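Local coordinates for putative uncharacterized protein (Emericella nidulans, PDB 3PGB) that probably oxidises primary amines to aldehydes as a copper- and topaquinone-dependent amine oxidase, a homodimer-forming member of its family that also carries bound calcium, at residues P112-A117 against T649-F654; A132-N137 against I149-L154. All coordinates share one frame; numbering follows the deposited sequence.

Contact 1 lies near the surface and joins residues far apart in the chain: the start of helix 114-122 and the end of strand 646-650 with the turn after it. Contact 2 is local and largely buried, pairing the two strands of the hairpin 131-138 and 145-152. The chemistry follows the setting. At 112-117 against 649-654 one carboxylate does most of the work, and 209 Å² is buried; at 132-137 against 149-154 four backbone bonds and a row of aliphatic side chains bury 375 Å². Helix 114-122 leads on to strand 131-138, yet the contacts do not touch: their centres are 19 Å apart.

Contact 1 (P112-A117 against T649-F654); sequences PNKSEA and TRQHDF
The carboxylate of Asp653 meets the first turn of helix 114-122 at Lys114 and Ser115, and the tight part of the contact is built around it. Ser115 OG donates to Asp653 OD2 at 2.7 Å, nearly along the C-O axis of the acceptor. Two backbone bonds accompany it, both weak: Lys114 N to Asp653 OD1 at 3.0 Å, bent to 132° at the hydrogen, and Ser115 N to Asp653 OD2 at 3.4 Å. A carboxylate set at the N-terminus of a helix should interact favourably with the helix dipole. Asn113 holds the N-cap position, but its side chain makes no capping bond; its amide instead stacks on the carboxylate with the planes 3° apart, Asn113 CG lying 3.7 Å from Asp653 CB. From within its own segment Gln651 NE2 also reaches Asp653 OD1, at 3.2 Å and nearly straight, from above the carboxylate plane; this second donor to OD1, with the Ser115 hydroxyl on OD2, should limit rotation of the carboxylate.

Lys114 is buried. Its aliphatic part meets the Gln651 amide only by van der Waals contact, CD to NE2 at 3.8 Å. With CG anti to the backbone N (chi1 -173°) and the chain extended, the ammonium passes Gln651 to salt bridges with three calcium ligands. The solvent side is at Ser115, whose short hydroxyl bond sits at the exposed margin. The helix start lies over Tyr378 of strand 374-389, and Lys114 reaches Asp541 of strand 532-542, Asp543 just after it and Asp687 of strand 686-698.

Contact 2 (A132-N137 against I149-L154); sequences AHVRLN and ILVGPL
Ala132 and Val151 form a hydrogen-bonded antiparallel pair: Ala132 N donates to Val151 O at 2.7 Å, and Val151 N returns a bond to Ala132 O at 2.9 Å. Two residues along, Val134 N to Ile149 O spans 3.0 Å at a nearly straight 174°, and Ile149 N to Val134 O closes that second pair. Between them His133 faces Leu150 as a non-hydrogen-bonded pair, where Leu150 CA makes a CH...O contact with Ala132 O at 3.4 Å. The strands are strongly twisted, their N-to-C directions 137° apart.

On the face that carries His133, the ring presents its edge to Ile149 O, in plane, with CD2 3.6 Å away. Both ring nitrogens have acceptors beyond the pair, ND1 at Glu108 and NE2 at Asp148, which should fix the ring's rotation and probably favours the doubly protonated, cationic form.

The other face is aliphatic. Val134 and Ile149 lie side by side, pointing the same way. Ile149 chi1 of 63°, between backbone N and carbonyl carbon, sets CG1 3.7 Å from Val134 CB, and the extended chi2 carries CD1 on to Leu136 CD1 at 3.8 Å, the two side chains crossing at about a right angle. Val134 CG2 and Val151 CG2 touch diagonally.

Helix 73-84 covers this aliphatic face through Val79, Trp82 and Leu83, and Trp162 of strand 161-164 packs on Ile149 and Val151. Strand 102-110 pairs with strand 131-138 on its other edge, and 161-164 and 176-178 pair with strand 145-152, so the hairpin lies in the middle of an antiparallel sheet.

Contact 1 (P112-A117 against T649-F654)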
ATOM      1  N   PRO A 112      13.425  15.360  27.999  1.00 24.02           N
ATOM      2  CA  PRO A 112      13.162  16.740  28.370  1.00 24.28           C
ATOM      3  C   PRO A 112      11.910  17.277  27.689  1.00 24.44           C
ATOM      4  O   PRO A 112      11.526  16.804  26.620  1.00 24.37           O
ATOM      5  CB  PRO A 112      14.411  17.485  27.886  1.00 24.20           C
ATOM      6  CG  PRO A 112      14.950  16.662  26.804  1.00 24.20           C
ATOM      7  CD  PRO A 112      14.617  15.238  27.143  1.00 24.14           C
ATOM      8  N   ASN A 113      11.280  18.249  28.335  1.00 24.65           N
ATOM      9  CA  ASN A 113      10.112  18.908  27.789  1.00 24.90           C
ATOM     10  C   ASN A 113      10.460  19.601  26.473  1.00 24.90           C
ATOM     11  O   ASN A 113      11.585  20.072  26.287  1.00 24.74           O
ATOM     12  CB  ASN A 113       9.568  19.926  28.802  1.00 25.08           C
ATOM     13  CG  ASN A 113       9.000  19.267  30.053  1.00 25.57           C
ATOM     14  OD1 ASN A 113       8.575  18.110  30.022  1.00 26.32           O
ATOM     15  ND2 ASN A 113       8.988  20.004  31.160  1.00 25.60           N
ATOM     16  N   LYS A 114       9.495  19.655  25.561  1.00 24.97           N
ATOM     17  CA  LYS A 114       9.691  20.324  24.271  1.00 25.14           C
ATOM     18  C   LYS A 114      10.071  21.794  24.465  1.00 25.47           C
ATOM     19  O   LYS A 114      10.875  22.341  23.708  1.00 25.60           O
ATOM     20  CB  LYS A 114       8.426  20.210  23.420  1.00 24.99           C
ATOM     21  CG  LYS A 114       8.550  20.728  21.996  1.00 24.97           C
ATOM     22  CD  LYS A 114       7.220  20.613  21.261  1.00 24.12           C
ATOM     23  CE  LYS A 114       7.269  21.281  19.900  1.00 23.77           C
ATOM     24  NZ  LYS A 114       6.115  20.868  19.051  1.00 23.17           N
ATOM     25  N   SER A 115       9.495  22.423  25.488  1.00 25.80           N
ATOM     26  CA  SER A 115       9.783  23.822  25.800  1.00 26.02           C
ATOM     27  C   SER A 115      11.245  24.039  26.230  1.00 26.13           C
ATOM     28  O   SER A 115      11.766  25.143  26.086  1.00 25.93           O
ATOM     29  CB  SER A 115       8.809  24.346  26.868  1.00 25.98           C
ATOM     30  OG  SER A 115       8.818  23.521  28.027  1.00 26.44           O
ATOM     31  N   GLU A 116      11.887  22.992  26.754  1.00 26.36           N
ATOM     32  CA  GLU A 116      13.339  22.997  27.031  1.00 26.58           C
ATOM     33  C   GLU A 116      14.160  22.682  25.784  1.00 26.36           C
ATOM     34  O   GLU A 116      15.215  23.279  25.560  1.00 26.48           O
ATOM     35  CB  GLU A 116      13.712  21.940  28.077  1.00 26.79           C
ATOM     36  CG  GLU A 116      13.371  22.257  29.513  1.00 28.13           C
ATOM     37  CD  GLU A 116      13.821  21.136  30.437  1.00 30.42           C
ATOM     38  OE1 GLU A 116      14.952  21.228  30.969  1.00 31.94           O
ATOM     39  OE2 GLU A 116      13.065  20.144  30.596  1.00 31.50           O
ATOM     40  N   ALA A 117      13.692  21.712  24.998  1.00 26.06           N
ATOM     41  CA  ALA A 117      14.443  21.215  23.846  1.00 25.70           C
ATOM     42  C   ALA A 117      14.513  22.229  22.700  1.00 25.43           C
ATOM     43  O   ALA A 117      15.579  22.441  22.130  1.00 25.33           O
ATOM     44  CB  ALA A 117      13.843  19.914  23.362  1.00 25.61           C
ATOM     45  N   THR A 649      -4.747  16.819  19.003  1.00 16.67           N
ATOM     46  CA  THR A 649      -4.813  17.525  20.278  1.00 16.97           C
ATOM     47  C   THR A 649      -3.765  18.615  20.299  1.00 17.47           C
ATOM     48  O   THR A 649      -2.786  18.572  19.543  1.00 17.08           O
ATOM     49  CB  THR A 649      -4.518  16.602  21.474  1.00 16.88           C
ATOM     50  OG1 THR A 649      -3.160  16.147  21.402  1.00 16.85           O
ATOM     51  CG2 THR A 649      -5.462  15.409  21.495  1.00 16.62           C
ATOM     52  N   ARG A 650      -3.962  19.582  21.186  1.00 18.10           N
ATOM     53  CA  ARG A 650      -2.987  20.643  21.360  1.00 18.75           C
ATOM     54  C   ARG A 650      -1.808  20.096  22.143  1.00 18.63           C
ATOM     55  O   ARG A 650      -1.993  19.327  23.092  1.00 18.64           O
ATOM     56  CB  ARG A 650      -3.589  21.840  22.083  1.00 18.93           C
ATOM     57  CG  ARG A 650      -2.619  22.983  22.179  1.00 21.13           C
ATOM     58  CD  ARG A 650      -3.281  24.247  22.616  1.00 24.17           C
ATOM     59  NE  ARG A 650      -2.367  25.373  22.506  1.00 26.54           N
ATOM     60  CZ  ARG A 650      -2.637  26.603  22.934  1.00 29.01           C
ATOM     61  NH1 ARG A 650      -3.811  26.879  23.510  1.00 29.39           N
ATOM     62  NH2 ARG A 650      -1.729  27.569  22.779  1.00 29.56           N
ATOM     63  N   GLN A 651      -0.604  20.494  21.739  1.00 18.59           N
ATOM     64  CA  GLN A 651       0.617  20.005  22.369  1.00 18.69           C
ATOM     65  C   GLN A 651       0.740  20.534  23.800  1.00 18.55           C
ATOM     66  O   GLN A 651       0.472  21.705  24.074  1.00 18.61           O
ATOM     67  CB  GLN A 651       1.852  20.412  21.550  1.00 18.90           C
ATOM     68  CG  GLN A 651       3.140  19.631  21.878  1.00 19.09           C
ATOM     69  CD  GLN A 651       3.863  20.112  23.137  1.00 19.50           C
ATOM     70  OE1 GLN A 651       3.708  21.258  23.567  1.00 19.07           O
ATOM     71  NE2 GLN A 651       4.659  19.227  23.729  1.00 19.10           N
ATOM     72  N   HIS A 652       1.136  19.645  24.701  1.00 18.31           N
ATOM     73  CA  HIS A 652       1.508  20.015  26.050  1.00 18.14           C
ATOM     74  C   HIS A 652       2.676  19.150  26.458  1.00 18.14           C
ATOM     75  O   HIS A 652       2.782  18.001  26.036  1.00 18.03           O
ATOM     76  CB  HIS A 652       0.346  19.794  27.013  1.00 18.17           C
ATOM     77  CG  HIS A 652      -0.830  20.675  26.746  1.00 18.10           C
ATOM     78  ND1 HIS A 652      -0.747  22.051  26.767  1.00 18.03           N
ATOM     79  CD2 HIS A 652      -2.115  20.378  26.445  1.00 18.01           C
ATOM     80  CE1 HIS A 652      -1.933  22.562  26.491  1.00 18.68           C
ATOM     81  NE2 HIS A 652      -2.780  21.568  26.291  1.00 18.26           N
ATOM     82  N   ASP A 653       3.554  19.698  27.287  1.00 18.15           N
ATOM     83  CA  ASP A 653       4.666  18.918  27.807  1.00 18.23           C
ATOM     84  C   ASP A 653       4.185  17.913  28.846  1.00 17.77           C
ATOM     85  O   ASP A 653       4.847  16.909  29.076  1.00 17.93           O
ATOM     86  CB  ASP A 653       5.762  19.837  28.349  1.00 18.41           C
ATOM     87  CG  ASP A 653       6.441  20.624  27.243  1.00 19.49           C
ATOM     88  OD1 ASP A 653       6.553  20.085  26.122  1.00 21.82           O
ATOM     89  OD2 ASP A 653       6.861  21.774  27.478  1.00 20.94           O
ATOM     90  N   PHE A 654       3.022  18.175  29.440  1.00 17.29           N
ATOM     91  CA  PHE A 654       2.383  17.224  30.357  1.00 16.94           C
ATOM     92  C   PHE A 654       1.523  16.155  29.647  1.00 16.76           C
ATOM     93  O   PHE A 654       0.837  15.370  30.311  1.00 16.47           O
ATOM     94  CB  PHE A 654       1.574  17.959  31.443  1.00 16.98           C
ATOM     95  CG  PHE A 654       0.598  18.979  30.915  1.00 16.58           C
ATOM     96  CD1 PHE A 654      -0.670  18.598  30.509  1.00 16.30           C
ATOM     97  CD2 PHE A 654       0.940  20.328  30.868  1.00 17.08           C
ATOM     98  CE1 PHE A 654      -1.573  19.537  30.034  1.00 17.70           C
ATOM     99  CE2 PHE A 654       0.046  21.280  30.389  1.00 17.25           C
ATOM    100  CZ  PHE A 654      -1.218  20.887  29.976  1.00 17.46           C
TER

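Contact 2 (A132-N137 against I149-L154)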
ATOM      1  N   ALA A 132      16.889  11.357  35.323  1.00 21.24           N
ATOM      2  CA  ALA A 132      16.477   9.979  35.099  1.00 20.98           C
ATOM      3  C   ALA A 132      15.001   9.814  35.464  1.00 20.69           C
ATOM      4  O   ALA A 132      14.502  10.453  36.388  1.00 20.83           O
ATOM      5  CB  ALA A 132      17.340   9.020  35.911  1.00 20.92           C
ATOM      6  N   HIS A 133      14.309   8.981  34.695  1.00 20.45           N
ATOM      7  CA  HIS A 133      12.988   8.489  35.051  1.00 20.15           C
ATOM      8  C   HIS A 133      13.193   7.087  35.621  1.00 19.79           C
ATOM      9  O   HIS A 133      13.813   6.235  34.982  1.00 19.61           O
ATOM     10  CB  HIS A 133      12.073   8.473  33.823  1.00 20.16           C
ATOM     11  CG  HIS A 133      10.775   7.754  34.038  1.00 20.95           C
ATOM     12  ND1 HIS A 133      10.206   6.946  33.076  1.00 21.66           N
ATOM     13  CD2 HIS A 133       9.942   7.712  35.105  1.00 21.77           C
ATOM     14  CE1 HIS A 133       9.078   6.439  33.542  1.00 22.53           C
ATOM     15  NE2 HIS A 133       8.893   6.890  34.770  1.00 22.82           N
ATOM     16  N   VAL A 134      12.711   6.864  36.839  1.00 19.58           N
ATOM     17  CA  VAL A 134      12.851   5.566  37.487  1.00 19.42           C
ATOM     18  C   VAL A 134      11.479   5.016  37.852  1.00 19.46           C
ATOM     19  O   VAL A 134      10.577   5.771  38.219  1.00 19.62           O
ATOM     20  CB  VAL A 134      13.750   5.651  38.737  1.00 19.32           C
ATOM     21  CG1 VAL A 134      13.774   4.317  39.483  1.00 19.30           C
ATOM     22  CG2 VAL A 134      15.158   6.059  38.345  1.00 18.79           C
ATOM     23  N   ARG A 135      11.325   3.701  37.710  1.00 19.56           N
ATOM     24  CA  ARG A 135      10.124   2.989  38.128  1.00 19.59           C
ATOM     25  C   ARG A 135      10.466   1.951  39.171  1.00 19.38           C
ATOM     26  O   ARG A 135      11.380   1.145  38.979  1.00 19.15           O
ATOM     27  CB  ARG A 135       9.468   2.269  36.958  1.00 19.73           C
ATOM     28  CG  ARG A 135       8.740   3.182  36.014  1.00 20.84           C
ATOM     29  CD  ARG A 135       7.557   2.492  35.358  1.00 22.32           C
ATOM     30  NE  ARG A 135       7.521   2.793  33.932  1.00 23.60           N
ATOM     31  CZ  ARG A 135       7.882   1.961  32.959  1.00 24.34           C
ATOM     32  NH1 ARG A 135       8.295   0.720  33.215  1.00 24.90           N
ATOM     33  NH2 ARG A 135       7.816   2.379  31.701  1.00 24.64           N
ATOM     34  N   LEU A 136       9.707   1.954  40.260  1.00 19.24           N
ATOM     35  CA  LEU A 136       9.915   1.008  41.338  1.00 19.13           C
ATOM     36  C   LEU A 136       8.740   0.052  41.408  1.00 18.88           C
ATOM     37  O   LEU A 136       7.589   0.469  41.291  1.00 18.81           O
ATOM     38  CB  LEU A 136      10.077   1.752  42.665  1.00 19.16           C
ATOM     39  CG  LEU A 136      11.183   2.812  42.691  1.00 19.03           C
ATOM     40  CD1 LEU A 136      11.074   3.694  43.936  1.00 18.34           C
ATOM     41  CD2 LEU A 136      12.549   2.153  42.599  1.00 18.93           C
ATOM     42  N   ASN A 137       9.037  -1.235  41.575  1.00 18.81           N
ATOM     43  CA  ASN A 137       8.014  -2.234  41.857  1.00 18.63           C
ATOM     44  C   ASN A 137       8.026  -2.478  43.352  1.00 18.69           C
ATOM     45  O   ASN A 137       8.888  -3.185  43.868  1.00 18.95           O
ATOM     46  CB  ASN A 137       8.291  -3.525  41.082  1.00 18.54           C
ATOM     47  CG  ASN A 137       7.110  -4.490  41.094  1.00 18.61           C
ATOM     48  OD1 ASN A 137       6.084  -4.237  41.735  1.00 19.87           O
ATOM     49  ND2 ASN A 137       7.252  -5.604  40.384  1.00 16.27           N
ATOM     50  N   ILE A 149       9.094   7.894  39.431  1.00 20.68           N
ATOM     51  CA  ILE A 149       9.805   8.984  40.125  1.00 21.12           C
ATOM     52  C   ILE A 149      10.831   9.658  39.195  1.00 21.64           C
ATOM     53  O   ILE A 149      11.159   9.119  38.141  1.00 21.72           O
ATOM     54  CB  ILE A 149      10.502   8.478  41.426  1.00 20.95           C
ATOM     55  CG1 ILE A 149      11.580   7.441  41.108  1.00 21.09           C
ATOM     56  CG2 ILE A 149       9.488   7.857  42.364  1.00 20.29           C
ATOM     57  CD1 ILE A 149      12.333   6.943  42.325  1.00 21.62           C
ATOM     58  N   LEU A 150      11.314  10.838  39.586  1.00 22.31           N
ATOM     59  CA  LEU A 150      12.387  11.535  38.864  1.00 22.78           C
ATOM     60  C   LEU A 150      13.644  11.579  39.716  1.00 23.44           C
ATOM     61  O   LEU A 150      13.590  12.005  40.872  1.00 23.65           O
ATOM     62  CB  LEU A 150      11.996  12.977  38.536  1.00 22.70           C
ATOM     63  CG  LEU A 150      11.346  13.313  37.194  1.00 22.75           C
ATOM     64  CD1 LEU A 150      11.415  14.828  36.971  1.00 22.22           C
ATOM     65  CD2 LEU A 150      11.996  12.575  36.033  1.00 22.77           C
ATOM     66  N   VAL A 151      14.773  11.161  39.145  1.00 23.94           N
ATOM     67  CA  VAL A 151      16.059  11.237  39.833  1.00 24.24           C
ATOM     68  C   VAL A 151      16.978  12.214  39.103  1.00 24.89           C
ATOM     69  O   VAL A 151      17.321  12.008  37.933  1.00 25.09           O
ATOM     70  CB  VAL A 151      16.732   9.864  39.932  1.00 24.25           C
ATOM     71  CG1 VAL A 151      18.120   9.994  40.552  1.00 23.89           C
ATOM     72  CG2 VAL A 151      15.859   8.906  40.744  1.00 23.65           C
ATOM     73  N   GLY A 152      17.365  13.281  39.794  1.00 25.31           N
ATOM     74  CA  GLY A 152      18.224  14.296  39.204  1.00 25.62           C
ATOM     75  C   GLY A 152      18.526  15.439  40.154  1.00 25.89           C
ATOM     76  O   GLY A 152      18.035  15.448  41.279  1.00 26.01           O
ATOM     77  N   PRO A 153      19.337  16.418  39.703  1.00 26.37           N
ATOM     78  CA  PRO A 153      19.944  16.477  38.368  1.00 26.37           C
ATOM     79  C   PRO A 153      21.084  15.488  38.197  1.00 26.46           C
ATOM     80  O   PRO A 153      21.672  15.032  39.184  1.00 26.35           O
ATOM     81  CB  PRO A 153      20.492  17.912  38.285  1.00 26.36           C
ATOM     82  CG  PRO A 153      19.961  18.634  39.489  1.00 26.58           C
ATOM     83  CD  PRO A 153      19.740  17.576  40.518  1.00 26.51           C
ATOM     84  N   LEU A 154      21.376  15.152  36.944  1.00 26.68           N
ATOM     85  CA  LEU A 154      22.562  14.377  36.605  1.00 26.74           C
ATOM     86  C   LEU A 154      23.642  15.351  36.122  1.00 26.71           C
ATOM     87  O   LEU A 154      23.321  16.447  35.665  1.00 26.80           O
ATOM     88  CB  LEU A 154      22.246  13.328  35.532  1.00 26.81           C
ATOM     89  CG  LEU A 154      21.184  12.270  35.862  1.00 26.82           C
ATOM     90  CD1 LEU A 154      21.169  11.173  34.802  1.00 26.35           C
ATOM     91  CD2 LEU A 154      21.404  11.662  37.233  1.00 27.26           C
TER